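Local coordinates for meso-diaminopimelate dehydrogenase (Clostridium tetani, PDB 3WGY), which catalyses, in its natural form, the NADP-dependent oxidative deamination of meso-diaminopimelate, and here, engineered, binds the 2-oxo acid 4-methyl-2-oxovalerate, at residues B[5-10]-B[21-26]. The protein carries 6 engineered substitutions. Numbering follows the deposited sequence.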
ATOM      1  N   ILE B   5       4.903  11.269 -23.122  1.00 47.15           N
ATOM      2  CA  ILE B   5       6.046  10.448 -22.720  1.00 44.48           C
ATOM      3  C   ILE B   5       6.160   9.355 -23.785  1.00 42.25           C
ATOM      4  O   ILE B   5       5.213   8.610 -24.016  1.00 41.86           O
ATOM      5  CB  ILE B   5       5.826   9.794 -21.322  1.00 43.31           C
ATOM      6  CG1 ILE B   5       5.787  10.873 -20.237  1.00 44.24           C
ATOM      7  CG2 ILE B   5       6.957   8.818 -21.013  1.00 42.26           C
ATOM      8  CD1 ILE B   5       5.616  10.332 -18.824  1.00 39.70           C
ATOM      9  N   ARG B   6       7.317   9.272 -24.435  1.00 42.25           N
ATOM     10  CA  ARG B   6       7.538   8.299 -25.504  1.00 41.08           C
ATOM     11  C   ARG B   6       7.946   6.927 -24.984  1.00 40.56           C
ATOM     12  O   ARG B   6       9.066   6.736 -24.510  1.00 37.64           O
ATOM     13  CB  ARG B   6       8.606   8.825 -26.464  1.00 41.45           C
ATOM     14  CG  ARG B   6       8.215  10.129 -27.167  1.00 44.17           C
ATOM     15  CD  ARG B   6       9.397  10.724 -27.919  1.00 43.87           C
ATOM     16  NE  ARG B   6      10.495  10.993 -26.996  1.00 48.29           N
ATOM     17  CZ  ARG B   6      11.651  11.548 -27.342  1.00 50.33           C
ATOM     18  NH1 ARG B   6      11.869  11.904 -28.602  1.00 51.24           N
ATOM     19  NH2 ARG B   6      12.593  11.740 -26.424  1.00 49.45           N
ATOM     20  N   ILE B   7       7.041   5.965 -25.096  1.00 38.78           N
ATOM     21  CA  ILE B   7       7.327   4.630 -24.603  1.00 37.67           C
ATOM     22  C   ILE B   7       7.765   3.673 -25.703  1.00 37.22           C
ATOM     23  O   ILE B   7       7.346   3.790 -26.852  1.00 37.52           O
ATOM     24  CB  ILE B   7       6.099   4.032 -23.873  1.00 36.94           C
ATOM     25  CG1 ILE B   7       5.739   4.890 -22.651  1.00 33.55           C
ATOM     26  CG2 ILE B   7       6.392   2.599 -23.442  1.00 38.37           C
ATOM     27  CD1 ILE B   7       6.837   5.012 -21.631  1.00 32.42           C
ATOM     28  N   GLY B   8       8.627   2.734 -25.331  1.00 36.52           N
ATOM     29  CA  GLY B   8       9.107   1.738 -26.265  1.00 36.37           C
ATOM     30  C   GLY B   8       8.921   0.378 -25.624  1.00 35.86           C
ATOM     31  O   GLY B   8       9.285   0.188 -24.465  1.00 36.25           O
ATOM     32  N   ILE B   9       8.351  -0.564 -26.366  1.00 34.64           N
ATOM     33  CA  ILE B   9       8.115  -1.902 -25.842  1.00 36.15           C
ATOM     34  C   ILE B   9       9.032  -2.932 -26.491  1.00 36.57           C
ATOM     35  O   ILE B   9       9.112  -3.008 -27.714  1.00 38.29           O
ATOM     36  CB  ILE B   9       6.642  -2.353 -26.088  1.00 33.45           C
ATOM     37  CG1 ILE B   9       5.670  -1.375 -25.428  1.00 34.07           C
ATOM     38  CG2 ILE B   9       6.431  -3.761 -25.544  1.00 33.03           C
ATOM     39  CD1 ILE B   9       4.208  -1.705 -25.678  1.00 32.45           C
ATOM     40  N   VAL B  10       9.724  -3.717 -25.671  1.00 36.46           N
ATOM     41  CA  VAL B  10      10.599  -4.764 -26.185  1.00 35.55           C
ATOM     42  C   VAL B  10       9.948  -6.105 -25.866  1.00 36.07           C
ATOM     43  O   VAL B  10       9.852  -6.494 -24.698  1.00 35.43           O
ATOM     44  CB  VAL B  10      11.984  -4.745 -25.522  1.00 35.33           C
ATOM     45  CG1 VAL B  10      12.826  -5.879 -26.082  1.00 37.37           C
ATOM     46  CG2 VAL B  10      12.670  -3.408 -25.760  1.00 37.26           C
ATOM     47  N   LYS B  21      -1.754  -2.061 -24.607  1.00 41.50           N
ATOM     48  CA  LYS B  21      -3.128  -1.769 -24.224  1.00 43.61           C
ATOM     49  C   LYS B  21      -3.207  -0.714 -23.131  1.00 41.83           C
ATOM     50  O   LYS B  21      -3.941   0.265 -23.254  1.00 42.34           O
ATOM     51  CB  LYS B  21      -3.831  -3.044 -23.749  1.00 44.81           C
ATOM     52  CG  LYS B  21      -4.738  -3.639 -24.794  1.00 47.85           C
ATOM     53  CD  LYS B  21      -5.154  -5.061 -24.469  1.00 48.34           C
ATOM     54  CE  LYS B  21      -5.316  -5.841 -25.771  1.00 50.02           C
ATOM     55  NZ  LYS B  21      -5.975  -7.167 -25.612  1.00 52.45           N
ATOM     56  N   ALA B  22      -2.446  -0.913 -22.066  1.00 40.62           N
ATOM     57  CA  ALA B  22      -2.458   0.020 -20.954  1.00 41.42           C
ATOM     58  C   ALA B  22      -2.057   1.436 -21.364  1.00 41.38           C
ATOM     59  O   ALA B  22      -2.590   2.413 -20.837  1.00 39.94           O
ATOM     60  CB  ALA B  22      -1.545  -0.485 -19.849  1.00 40.26           C
ATOM     61  N   ILE B  23      -1.122   1.550 -22.301  1.00 41.71           N
ATOM     62  CA  ILE B  23      -0.683   2.860 -22.742  1.00 42.54           C
ATOM     63  C   ILE B  23      -1.854   3.646 -23.324  1.00 44.42           C
ATOM     64  O   ILE B  23      -1.831   4.871 -23.334  1.00 47.07           O
ATOM     65  CB  ILE B  23       0.457   2.748 -23.777  1.00 42.29           C
ATOM     66  CG1 ILE B  23       1.726   2.239 -23.090  1.00 41.34           C
ATOM     67  CG2 ILE B  23       0.738   4.103 -24.398  1.00 42.77           C
ATOM     68  CD1 ILE B  23       2.882   2.022 -24.027  1.00 40.35           C
ATOM     69  N   LYS B  24      -2.881   2.942 -23.790  1.00 45.74           N
ATOM     70  CA  LYS B  24      -4.063   3.597 -24.351  1.00 46.49           C
ATOM     71  C   LYS B  24      -4.903   4.243 -23.249  1.00 46.96           C
ATOM     72  O   LYS B  24      -5.685   5.164 -23.515  1.00 44.72           O
ATOM     73  CB  LYS B  24      -4.924   2.591 -25.122  1.00 47.47           C
ATOM     74  CG  LYS B  24      -4.250   1.982 -26.349  1.00 48.02           C
ATOM     75  CD  LYS B  24      -5.154   0.936 -26.994  1.00 49.62           C
ATOM     76  CE  LYS B  24      -4.511   0.321 -28.227  1.00 50.93           C
ATOM     77  NZ  LYS B  24      -4.304   1.328 -29.308  1.00 50.34           N
ATOM     78  N   GLN B  25      -4.744   3.751 -22.019  1.00 45.58           N
ATOM     79  CA  GLN B  25      -5.471   4.285 -20.866  1.00 45.29           C
ATOM     80  C   GLN B  25      -4.709   5.454 -20.237  1.00 45.35           C
ATOM     81  O   GLN B  25      -5.127   5.988 -19.213  1.00 46.64           O
ATOM     82  CB  GLN B  25      -5.672   3.201 -19.792  1.00 44.45           C
ATOM     83  CG  GLN B  25      -6.421   1.961 -20.248  1.00 44.03           C
ATOM     84  CD  GLN B  25      -6.785   1.036 -19.094  1.00 46.81           C
ATOM     85  OE1 GLN B  25      -5.954   0.731 -18.233  1.00 45.89           O
ATOM     86  NE2 GLN B  25      -8.034   0.576 -19.078  1.00 43.55           N
ATOM     87  N   ASN B  26      -3.596   5.848 -20.852  1.00 45.48           N
ATOM     88  CA  ASN B  26      -2.777   6.934 -20.324  1.00 45.13           C
ATOM     89  C   ASN B  26      -2.545   8.066 -21.321  1.00 46.44           C
ATOM     90  O   ASN B  26      -1.587   8.050 -22.097  1.00 46.85           O
ATOM     91  CB  ASN B  26      -1.442   6.367 -19.847  1.00 43.17           C
ATOM     92  CG  ASN B  26      -1.605   5.400 -18.686  1.00 43.72           C
ATOM     93  OD1 ASN B  26      -1.482   5.778 -17.520  1.00 42.34           O
ATOM     94  ND2 ASN B  26      -1.904   4.149 -19.000  1.00 41.98           N
TER
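Ile23 reaches from the C-terminal part of helix 14-23 to Ile7 and Ile9 of strand 5-10, and this small patch of aliphatic carbon is all that joins the two segments directly. Walking along 21-26, Lys21 and Ala22 face other neighbours: Lys21 packs on Glu278 and on Gln260 of the second subunit, Ala22 on Val285 of helix 276-296. Ile23 then turns its side chain to the sheet. With CG1 anti to its carbonyl carbon (chi1 -70°) and the chain extended beyond it (chi2 177°), CD1 is carried out to the strand, where it lies 3.6 Å from Ile7 CG2 and 3.8 Å from Ile7 CB. The two side chains meet at a slant, the methyl of Ile23 lying against the CB-CG2 branch of Ile7. Ile9, two residues further along the strand and on the same face, brings its own CD1 to 4.3 Å from Ile23 CD1, a looser touch. Met29 and Leu31 of the next strand also contact Ile23, so its apolar surroundings span two strands. From Ile23 to Asn26 the chain makes a type I turn, closed by Asn26 N to Ile23 O at 3.2 Å. Two donors grip Ala22 O: Gln25 N at 2.8 Å and, from the opposite face of the carbonyl plane, Asn26 ND2 at 2.6 Å in a bent bond (135° at the hydrogen). Asn26 OD1 accepts from Arg289, so both ends of the amide are held. Strand 5-10, helix 14-23 and strand 29-36 form the first beta-alpha-beta unit of a Rossmann-type dinucleotide-binding domain, with the helix packed on the parallel sheet.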